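Local coordinates for protein type C neurotoxin (Clostridium botulinum, PDB 3PME) that forms the receptor-binding domain of a botulinum C/D mosaic neurotoxin and probably attaches it to nerve-cell membranes through gangliosides or phospholipids, at residues Asp126-Leu131 / Gly135-Trp140; Val143-Asn148 / Met153-Asn158; Ala250-Ile255 / Ser379-Tyr384. All coordinates share one frame; numbering follows the deposited sequence.

How the contacts relate
Contacts 1 and 2 lie in the N-terminal, concanavalin-like half of this receptor-binding domain, and contact 3 lies in the C-terminal trefoil half. Contact 1 ties down the loop that leads out of strand 120-126 into strand 141-148, and contact 2 pairs that strand with the next one; the two centres are about 18 Å apart. They touch where CE1 of Y136 packs 3.7 Å from ND2 of N158. Contact 3 stands apart on the surface, its centre about 34 Å from that of contact 1 and about 49 Å from that of contact 2, which lies on the opposite side of the chain's centre. It holds K252, probably one of the lysines proposed to meet the membrane.

Contact 1: Asp126-Leu131 / Gly135-Trp140; sequences DYSESL and GYTNKW
Y127 and Y136 are joined through their backbones: N of Y136 gives a hydrogen bond of 2.8 Å to O of Y127, its N-H pointing at the oxygen at 160°. A water continues the link, donating to O of S128 and accepting from N of T137. T137 and N138 are the central residues of a type II turn from Y136 to K139, and asparagine suits the positive phi (58°) of the third place. The Y136 ring brings an edge to the same carbonyl, with CD2 3.3 Å from O of Y127, and CD2 packs 4.1 Å from CB of Y127. The methyl CD2 of L131 lies 3.6 Å from OG1 of T137. G135, lacking a side chain, brings CA to 4.0 Å from O of S128, where a CB would run into that oxygen. S128 turns OG anti to its N (chi1 178°), where the hydroxyl accepts N-H of L131 at 2.9 Å in an ST motif. D126 OD1 takes N-H of E129, an Asx motif. Helix 79-82 packs on S128, L131 and T137, its T82 bonding OH of Y127, whose side chain touches I77 of strand 68-77 and I109 of strand 108-114.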
loop_
_atom_site.group_PDB
_atom_site.type_symbol
_atom_site.label_atom_id
_atom_site.label_comp_id
_atom_site.label_asym_id
_atom_site.label_seq_id
_atom_site.Cartn_x
_atom_site.Cartn_y
_atom_site.Cartn_z
ATOM N N ASP A 126 -5.014 -15.516 4.759
ATOM C CA ASP A 126 -5.212 -15.447 3.314
ATOM C C ASP A 126 -5.214 -13.988 2.867
ATOM O O ASP A 126 -6.242 -13.310 2.912
ATOM C CB ASP A 126 -6.542 -16.116 2.962
ATOM C CG ASP A 126 -6.833 -16.123 1.470
ATOM O OD1 ASP A 126 -6.070 -15.521 0.694
ATOM O OD2 ASP A 126 -7.850 -16.740 1.073
ATOM N N TYR A 127 -4.059 -13.500 2.429
ATOM C CA TYR A 127 -3.968 -12.105 2.035
ATOM C C TYR A 127 -4.386 -11.935 0.578
ATOM O O TYR A 127 -4.700 -10.829 0.171
ATOM C CB TYR A 127 -2.552 -11.545 2.274
ATOM C CG TYR A 127 -1.536 -12.127 1.334
ATOM C CD1 TYR A 127 -1.324 -11.562 0.082
ATOM C CD2 TYR A 127 -0.794 -13.241 1.682
ATOM C CE1 TYR A 127 -0.399 -12.102 -0.801
ATOM C CE2 TYR A 127 0.123 -13.798 0.803
ATOM C CZ TYR A 127 0.317 -13.218 -0.436
ATOM O OH TYR A 127 1.223 -13.775 -1.288
ATOM N N SER A 128 -4.425 -13.033 -0.180
ATOM C CA SER A 128 -4.697 -12.955 -1.625
ATOM C C SER A 128 -6.179 -12.815 -1.956
ATOM O O SER A 128 -6.559 -12.025 -2.821
ATOM C CB SER A 128 -4.154 -14.197 -2.329
ATOM O OG SER A 128 -4.443 -14.167 -3.724
ATOM N N GLU A 129 -7.013 -13.598 -1.282
ATOM C CA GLU A 129 -8.431 -13.683 -1.629
ATOM C C GLU A 129 -8.628 -13.952 -3.124
ATOM O O GLU A 129 -9.393 -13.253 -3.796
ATOM C CB GLU A 129 -9.155 -12.403 -1.219
ATOM C CG GLU A 129 -9.116 -12.131 0.273
ATOM C CD GLU A 129 -9.689 -10.776 0.628
ATOM O OE1 GLU A 129 -10.524 -10.254 -0.147
ATOM O OE2 GLU A 129 -9.300 -10.230 1.681
ATOM N N SER A 130 -7.928 -14.963 -3.635
ATOM C CA SER A 130 -7.991 -15.339 -5.050
ATOM C C SER A 130 -7.594 -14.198 -5.981
ATOM O O SER A 130 -8.235 -13.973 -7.012
ATOM C CB SER A 130 -9.385 -15.861 -5.416
ATOM O OG SER A 130 -9.685 -17.043 -4.696
ATOM N N LEU A 131 -6.529 -13.488 -5.615
ATOM C CA LEU A 131 -6.010 -12.378 -6.414
ATOM C C LEU A 131 -7.050 -11.284 -6.636
ATOM O O LEU A 131 -6.978 -10.537 -7.616
ATOM C CB LEU A 131 -5.482 -12.873 -7.766
ATOM C CG LEU A 131 -4.323 -13.872 -7.760
ATOM C CD1 LEU A 131 -3.957 -14.273 -9.186
ATOM C CD2 LEU A 131 -3.110 -13.303 -7.037
ATOM N N GLY A 135 -8.315 -7.774 -2.186
ATOM C CA GLY A 135 -7.283 -8.370 -1.354
ATOM C C GLY A 135 -5.999 -7.560 -1.305
ATOM O O GLY A 135 -5.972 -6.390 -1.700
ATOM N N TYR A 136 -4.922 -8.197 -0.847
ATOM C CA TYR A 136 -3.653 -7.511 -0.618
ATOM C C TYR A 136 -2.534 -7.954 -1.555
ATOM O O TYR A 136 -1.362 -7.716 -1.267
ATOM C CB TYR A 136 -3.170 -7.738 0.821
ATOM C CG TYR A 136 -4.163 -7.393 1.910
ATOM C CD1 TYR A 136 -4.173 -6.137 2.499
ATOM C CD2 TYR A 136 -5.080 -8.339 2.354
ATOM C CE1 TYR A 136 -5.083 -5.827 3.506
ATOM C CE2 TYR A 136 -5.987 -8.043 3.355
ATOM C CZ TYR A 136 -5.983 -6.788 3.925
ATOM O OH TYR A 136 -6.897 -6.509 4.919
ATOM N N THR A 137 -2.869 -8.604 -2.667
ATOM C CA THR A 137 -1.832 -9.009 -3.610
ATOM C C THR A 137 -1.023 -7.787 -4.069
ATOM O O THR A 137 -1.587 -6.818 -4.573
ATOM C CB THR A 137 -2.427 -9.734 -4.832
ATOM O OG1 THR A 137 -3.114 -10.917 -4.401
ATOM C CG2 THR A 137 -1.308 -10.140 -5.778
ATOM N N ASN A 138 0.298 -7.857 -3.882
ATOM C CA ASN A 138 1.243 -6.786 -4.199
ATOM C C ASN A 138 0.988 -5.455 -3.500
ATOM O O ASN A 138 1.439 -4.401 -3.973
ATOM C CB ASN A 138 1.353 -6.553 -5.716
ATOM C CG ASN A 138 2.616 -5.803 -6.088
ATOM O OD1 ASN A 138 3.698 -6.112 -5.577
ATOM N ND2 ASN A 138 2.495 -4.831 -7.003
ATOM N N LYS A 139 0.274 -5.491 -2.378
ATOM C CA LYS A 139 0.026 -4.292 -1.590
ATOM C C LYS A 139 0.779 -4.411 -0.278
ATOM O O LYS A 139 0.847 -5.492 0.299
ATOM C CB LYS A 139 -1.471 -4.121 -1.297
ATOM C CG LYS A 139 -2.303 -3.926 -2.539
ATOM C CD LYS A 139 -3.755 -3.689 -2.205
ATOM C CE LYS A 139 -4.574 -3.583 -3.490
ATOM N NZ LYS A 139 -6.029 -3.688 -3.206
ATOM N N TRP A 140 1.376 -3.320 0.176
ATOM C CA TRP A 140 1.985 -3.328 1.509
ATOM C C TRP A 140 0.911 -3.556 2.559
ATOM O O TRP A 140 -0.086 -2.840 2.583
ATOM C CB TRP A 140 2.606 -1.977 1.809
ATOM C CG TRP A 140 3.859 -1.649 1.044
ATOM C CD1 TRP A 140 3.970 -0.840 -0.054
ATOM C CD2 TRP A 140 5.182 -2.091 1.350
ATOM N NE1 TRP A 140 5.288 -0.756 -0.447
ATOM C CE2 TRP A 140 6.053 -1.504 0.409
ATOM C CE3 TRP A 140 5.720 -2.919 2.344
ATOM C CZ2 TRP A 140 7.430 -1.740 0.413
ATOM C CZ3 TRP A 140 7.085 -3.136 2.357
ATOM C CH2 TRP A 140 7.922 -2.552 1.399
HETATM O O HOH W 1 -5.495 -9.710 -3.748
#

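Contact 2: Val143-Asn148 / Met153-Asn158; sequences VTITNN and MKLYIN
CG1 of V143 (chi1 175°) and CG of L155 both stand anti to the backbone N, which brings CG1 of V143 to 3.8 Å from CD1 of L155. T146 has chi1 66°, which sets OG1 across CB of K154 at 3.6 Å. The backbones pair as antiparallel strands at 167°. T144 and Y156 form one hydrogen-bonded pair, with N of Y156 2.7 Å from O of T144, and T146 with K154 forms the other, N of K154 meeting O of T146 at 2.8 Å. V143, I145, L155 and I157 are branched and apolar, as befits a core face; with M153 they lie against I109, W111, L123 and F125 of the second sheet. T144, T146 and Y156 turn to helix 207-218, where I210 packs on all three and N207 binds OH of Y156. A water joins OG1 of T146 to NZ of K154, whose long chain can carry its charge toward solvent from a partly exposed position. N147, whose OD1 lies 3.2 Å from CB of M153, bonds S69 through ND2. A hairpin within a larger antiparallel sheet, one face packed on an opposing sheet, is characteristic of the concanavalin-like beta sandwich.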
loop_
_atom_site.group_PDB
_atom_site.type_symbol
_atom_site.label_atom_id
_atom_site.label_comp_id
_atom_site.label_asym_id
_atom_site.label_seq_id
_atom_site.Cartn_x
_atom_site.Cartn_y
_atom_site.Cartn_z
ATOM N N VAL A 143 2.066 -6.451 9.412
ATOM C CA VAL A 143 1.907 -7.703 10.151
ATOM C C VAL A 143 2.418 -7.527 11.568
ATOM O O VAL A 143 3.447 -6.875 11.800
ATOM C CB VAL A 143 2.692 -8.849 9.474
ATOM C CG1 VAL A 143 2.623 -10.145 10.306
ATOM C CG2 VAL A 143 2.177 -9.081 8.052
ATOM N N THR A 144 1.703 -8.104 12.526
ATOM C CA THR A 144 2.222 -8.159 13.888
ATOM C C THR A 144 1.847 -9.496 14.479
ATOM O O THR A 144 0.674 -9.894 14.455
ATOM C CB THR A 144 1.671 -7.055 14.798
ATOM O OG1 THR A 144 1.727 -5.792 14.126
ATOM C CG2 THR A 144 2.509 -6.983 16.077
ATOM N N ILE A 145 2.856 -10.191 14.980
ATOM C CA ILE A 145 2.648 -11.459 15.670
ATOM C C ILE A 145 2.989 -11.254 17.137
ATOM O O ILE A 145 4.084 -10.787 17.442
ATOM C CB ILE A 145 3.593 -12.554 15.146
ATOM C CG1 ILE A 145 3.563 -12.650 13.619
ATOM C CG2 ILE A 145 3.248 -13.906 15.794
ATOM C CD1 ILE A 145 2.265 -13.071 13.094
ATOM N N THR A 146 2.067 -11.589 18.042
ATOM C CA THR A 146 2.423 -11.619 19.468
ATOM C C THR A 146 2.476 -13.075 19.928
ATOM O O THR A 146 1.715 -13.924 19.447
ATOM C CB THR A 146 1.466 -10.786 20.363
ATOM O OG1 THR A 146 0.154 -11.372 20.363
ATOM C CG2 THR A 146 1.374 -9.337 19.877
ATOM N N ASN A 147 3.402 -13.357 20.838
ATOM C CA ASN A 147 3.592 -14.715 21.339
ATOM C C ASN A 147 3.643 -14.690 22.847
ATOM O O ASN A 147 4.363 -13.897 23.429
ATOM C CB ASN A 147 4.910 -15.300 20.827
ATOM C CG ASN A 147 4.996 -15.330 19.311
ATOM O OD1 ASN A 147 4.432 -16.208 18.662
ATOM N ND2 ASN A 147 5.720 -14.375 18.743
ATOM N N ASN A 148 2.873 -15.561 23.483
ATOM C CA ASN A 148 2.997 -15.720 24.921
ATOM C C ASN A 148 2.943 -17.194 25.289
ATOM O O ASN A 148 1.956 -17.885 25.031
ATOM C CB ASN A 148 1.931 -14.918 25.674
ATOM C CG ASN A 148 2.295 -14.701 27.128
ATOM O OD1 ASN A 148 2.666 -15.641 27.833
ATOM N ND2 ASN A 148 2.199 -13.458 27.585
ATOM N N MET A 153 -0.308 -17.491 20.447
ATOM C CA MET A 153 0.276 -16.555 19.503
ATOM C C MET A 153 -0.866 -15.985 18.671
ATOM O O MET A 153 -1.848 -16.668 18.390
ATOM C CB MET A 153 1.353 -17.217 18.665
ATOM C CG MET A 153 0.912 -18.420 17.897
ATOM S SD MET A 153 2.346 -19.109 17.062
ATOM C CE MET A 153 1.549 -20.401 16.127
ATOM N N LYS A 154 -0.749 -14.714 18.310
ATOM C CA LYS A 154 -1.841 -14.005 17.677
ATOM C C LYS A 154 -1.309 -13.239 16.483
ATOM O O LYS A 154 -0.210 -12.698 16.533
ATOM C CB LYS A 154 -2.490 -13.037 18.659
ATOM C CG LYS A 154 -3.290 -13.753 19.764
ATOM C CD LYS A 154 -3.454 -12.887 21.024
ATOM C CE LYS A 154 -4.511 -11.803 20.868
ATOM N NZ LYS A 154 -4.566 -10.916 22.079
ATOM N N LEU A 155 -2.108 -13.220 15.426
ATOM C CA LEU A 155 -1.742 -12.550 14.185
ATOM C C LEU A 155 -2.624 -11.338 13.948
ATOM O O LEU A 155 -3.856 -11.452 13.881
ATOM C CB LEU A 155 -1.896 -13.525 13.021
ATOM C CG LEU A 155 -1.674 -12.917 11.637
ATOM C CD1 LEU A 155 -0.301 -12.290 11.564
ATOM C CD2 LEU A 155 -1.817 -14.012 10.605
ATOM N N TYR A 156 -1.976 -10.179 13.814
ATOM C CA TYR A 156 -2.650 -8.914 13.536
ATOM C C TYR A 156 -2.287 -8.473 12.129
ATOM O O TYR A 156 -1.136 -8.598 11.728
ATOM C CB TYR A 156 -2.187 -7.820 14.498
ATOM C CG TYR A 156 -2.641 -8.036 15.922
ATOM C CD1 TYR A 156 -2.021 -8.984 16.724
ATOM C CD2 TYR A 156 -3.683 -7.297 16.458
ATOM C CE1 TYR A 156 -2.431 -9.190 18.032
ATOM C CE2 TYR A 156 -4.114 -7.512 17.780
ATOM C CZ TYR A 156 -3.467 -8.457 18.551
ATOM O OH TYR A 156 -3.873 -8.692 19.857
ATOM N N ILE A 157 -3.281 -7.975 11.403
ATOM C CA ILE A 157 -3.073 -7.393 10.069
ATOM C C ILE A 157 -3.583 -5.962 10.096
ATOM O O ILE A 157 -4.757 -5.708 10.395
ATOM C CB ILE A 157 -3.806 -8.190 8.961
ATOM C CG1 ILE A 157 -3.303 -9.634 8.902
ATOM C CG2 ILE A 157 -3.644 -7.478 7.590
ATOM C CD1 ILE A 157 -1.822 -9.751 8.521
ATOM N N ASN A 158 -2.691 -5.026 9.788
ATOM C CA ASN A 158 -3.024 -3.611 9.833
ATOM C C ASN A 158 -3.672 -3.217 11.165
ATOM O O ASN A 158 -4.643 -2.455 11.215
ATOM C CB ASN A 158 -3.894 -3.227 8.631
ATOM C CG ASN A 158 -3.148 -3.368 7.318
ATOM O OD1 ASN A 158 -1.927 -3.294 7.289
ATOM N ND2 ASN A 158 -3.876 -3.584 6.234
HETATM O O HOH W 2 -1.656 -10.068 22.080
#

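Contact 3: Ala250-Ile255 / Ser379-Tyr384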
loop_
_atom_site.group_PDB
_atom_site.type_symbol
_atom_site.label_atom_id
_atom_site.label_comp_id
_atom_site.label_asym_id
_atom_site.label_seq_id
_atom_site.Cartn_x
_atom_site.Cartn_y
_atom_site.Cartn_z
ATOM N N ALA A 250 -11.483 9.103 -20.099
ATOM C CA ALA A 250 -11.433 9.461 -21.517
ATOM C C ALA A 250 -12.159 10.767 -21.810
ATOM O O ALA A 250 -13.206 11.042 -21.244
ATOM C CB ALA A 250 -12.041 8.346 -22.352
ATOM N N PRO A 251 -11.609 11.577 -22.721
ATOM C CA PRO A 251 -12.348 12.760 -23.161
ATOM C C PRO A 251 -13.436 12.359 -24.143
ATOM O O PRO A 251 -13.189 11.579 -25.062
ATOM C CB PRO A 251 -11.277 13.593 -23.872
ATOM C CG PRO A 251 -10.321 12.593 -24.389
ATOM C CD PRO A 251 -10.297 11.460 -23.376
ATOM N N LYS A 252 -14.639 12.874 -23.940
ATOM C CA LYS A 252 -15.735 12.605 -24.860
ATOM C C LYS A 252 -16.581 13.863 -24.961
ATOM O O LYS A 252 -17.114 14.339 -23.964
ATOM C CB LYS A 252 -16.575 11.429 -24.355
ATOM C CG LYS A 252 -17.801 11.098 -25.199
ATOM C CD LYS A 252 -18.437 9.799 -24.710
ATOM C CE LYS A 252 -19.688 9.448 -25.504
ATOM N NZ LYS A 252 -20.190 8.103 -25.106
ATOM N N ASN A 253 -16.679 14.421 -26.163
ATOM C CA ASN A 253 -17.450 15.645 -26.356
ATOM C C ASN A 253 -17.132 16.708 -25.305
ATOM O O ASN A 253 -18.036 17.279 -24.675
ATOM C CB ASN A 253 -18.949 15.342 -26.376
ATOM C CG ASN A 253 -19.388 14.685 -27.663
ATOM O OD1 ASN A 253 -18.874 14.997 -28.737
ATOM N ND2 ASN A 253 -20.346 13.770 -27.566
ATOM N N ASN A 254 -15.834 16.937 -25.109
ATOM C CA ASN A 254 -15.324 18.076 -24.349
ATOM C C ASN A 254 -15.338 17.951 -22.829
ATOM O O ASN A 254 -15.027 18.908 -22.125
ATOM C CB ASN A 254 -16.013 19.369 -24.787
ATOM C CG ASN A 254 -15.742 19.700 -26.241
ATOM O OD1 ASN A 254 -14.643 19.469 -26.748
ATOM N ND2 ASN A 254 -16.748 20.233 -26.925
ATOM N N ILE A 255 -15.708 16.782 -22.319
ATOM C CA ILE A 255 -15.588 16.545 -20.884
ATOM C C ILE A 255 -14.901 15.203 -20.676
ATOM O O ILE A 255 -14.613 14.483 -21.639
ATOM C CB ILE A 255 -16.945 16.561 -20.168
ATOM C CG1 ILE A 255 -17.791 15.380 -20.630
ATOM C CG2 ILE A 255 -17.663 17.904 -20.383
ATOM C CD1 ILE A 255 -18.789 14.933 -19.595
ATOM N N SER A 379 -27.465 17.324 -23.484
ATOM C CA SER A 379 -27.895 15.931 -23.633
ATOM C C SER A 379 -28.438 15.279 -22.363
ATOM O O SER A 379 -28.068 15.659 -21.256
ATOM C CB SER A 379 -26.721 15.096 -24.150
ATOM O OG SER A 379 -27.012 13.715 -24.120
ATOM N N PHE A 380 -29.305 14.281 -22.539
ATOM C CA PHE A 380 -29.771 13.460 -21.427
ATOM C C PHE A 380 -29.085 12.094 -21.422
ATOM O O PHE A 380 -29.538 11.172 -20.751
ATOM C CB PHE A 380 -31.293 13.280 -21.468
ATOM C CG PHE A 380 -32.056 14.327 -20.696
ATOM C CD1 PHE A 380 -31.751 15.675 -20.834
ATOM C CD2 PHE A 380 -33.096 13.963 -19.848
ATOM C CE1 PHE A 380 -32.463 16.639 -20.131
ATOM C CE2 PHE A 380 -33.811 14.922 -19.142
ATOM C CZ PHE A 380 -33.494 16.259 -19.286
ATOM N N GLU A 381 -27.989 11.966 -22.164
ATOM C CA GLU A 381 -27.215 10.725 -22.151
ATOM C C GLU A 381 -26.537 10.544 -20.803
ATOM O O GLU A 381 -25.944 11.479 -20.261
ATOM C CB GLU A 381 -26.155 10.711 -23.256
ATOM C CG GLU A 381 -25.461 9.361 -23.407
ATOM C CD GLU A 381 -24.359 9.369 -24.453
ATOM O OE1 GLU A 381 -24.378 10.250 -25.341
ATOM O OE2 GLU A 381 -23.473 8.491 -24.390
ATOM N N ASN A 382 -26.617 9.328 -20.277
ATOM C CA ASN A 382 -25.964 8.990 -19.024
ATOM C C ASN A 382 -24.541 8.539 -19.270
ATOM O O ASN A 382 -24.249 7.928 -20.296
ATOM C CB ASN A 382 -26.732 7.865 -18.319
ATOM C CG ASN A 382 -28.166 8.243 -18.020
ATOM O OD1 ASN A 382 -28.431 9.135 -17.214
ATOM N ND2 ASN A 382 -29.105 7.567 -18.678
ATOM N N ALA A 383 -23.664 8.820 -18.312
ATOM C CA ALA A 383 -22.275 8.381 -18.379
ATOM C C ALA A 383 -21.727 8.240 -16.970
ATOM O O ALA A 383 -22.138 8.965 -16.072
ATOM C CB ALA A 383 -21.437 9.396 -19.174
ATOM N N TYR A 384 -20.797 7.312 -16.774
ATOM C CA TYR A 384 -20.023 7.292 -15.538
ATOM C C TYR A 384 -19.079 8.483 -15.625
ATOM O O TYR A 384 -18.322 8.598 -16.593
ATOM C CB TYR A 384 -19.234 5.995 -15.413
ATOM C CG TYR A 384 -20.067 4.751 -15.216
ATOM C CD1 TYR A 384 -20.684 4.124 -16.292
ATOM C CD2 TYR A 384 -20.192 4.176 -13.954
ATOM C CE1 TYR A 384 -21.429 2.958 -16.103
ATOM C CE2 TYR A 384 -20.938 3.021 -13.757
ATOM C CZ TYR A 384 -21.548 2.423 -14.843
ATOM O OH TYR A 384 -22.281 1.268 -14.663
HETATM O O HOH W 3 -21.965 12.340 -25.996
#
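The carboxylate of E381 is the flat group that meets K252: NZ of the lysine approaches OE2 about 20° out of the carboxylate plane, and a water approaches OE1 about 42° out of it, on the same side. The amide of N253 reaches the carboxylate through this water, which accepts from ND2 at 2.7 Å and donates to OE1 at 3.3 Å. The setting is the beta-trefoil, where the hairpin of strands 247-252 and 255-260 comes close to the loop leading into strand 383-389. K252 to I255 make a type I' turn, whose two central places need positive phi, and N253 and N254 tolerate it well. Both charged chains are extended, K252 with CG anti to its N (chi1 177°) and E381 likewise, and they come from opposite directions, so only their ends meet. Long, charged residues suit a strand end and a loop, both at the surface, that bury little between them. The backbone of E381 is itself steadied by an ST turn, its N giving a 2.8 Å bond to OG of S379. W376 anchors the turn, binding O of K252 through NE1. The hydrogen bond within the salt bridge is weak, NZ of K252 standing 3.4 Å from OE2 of E381.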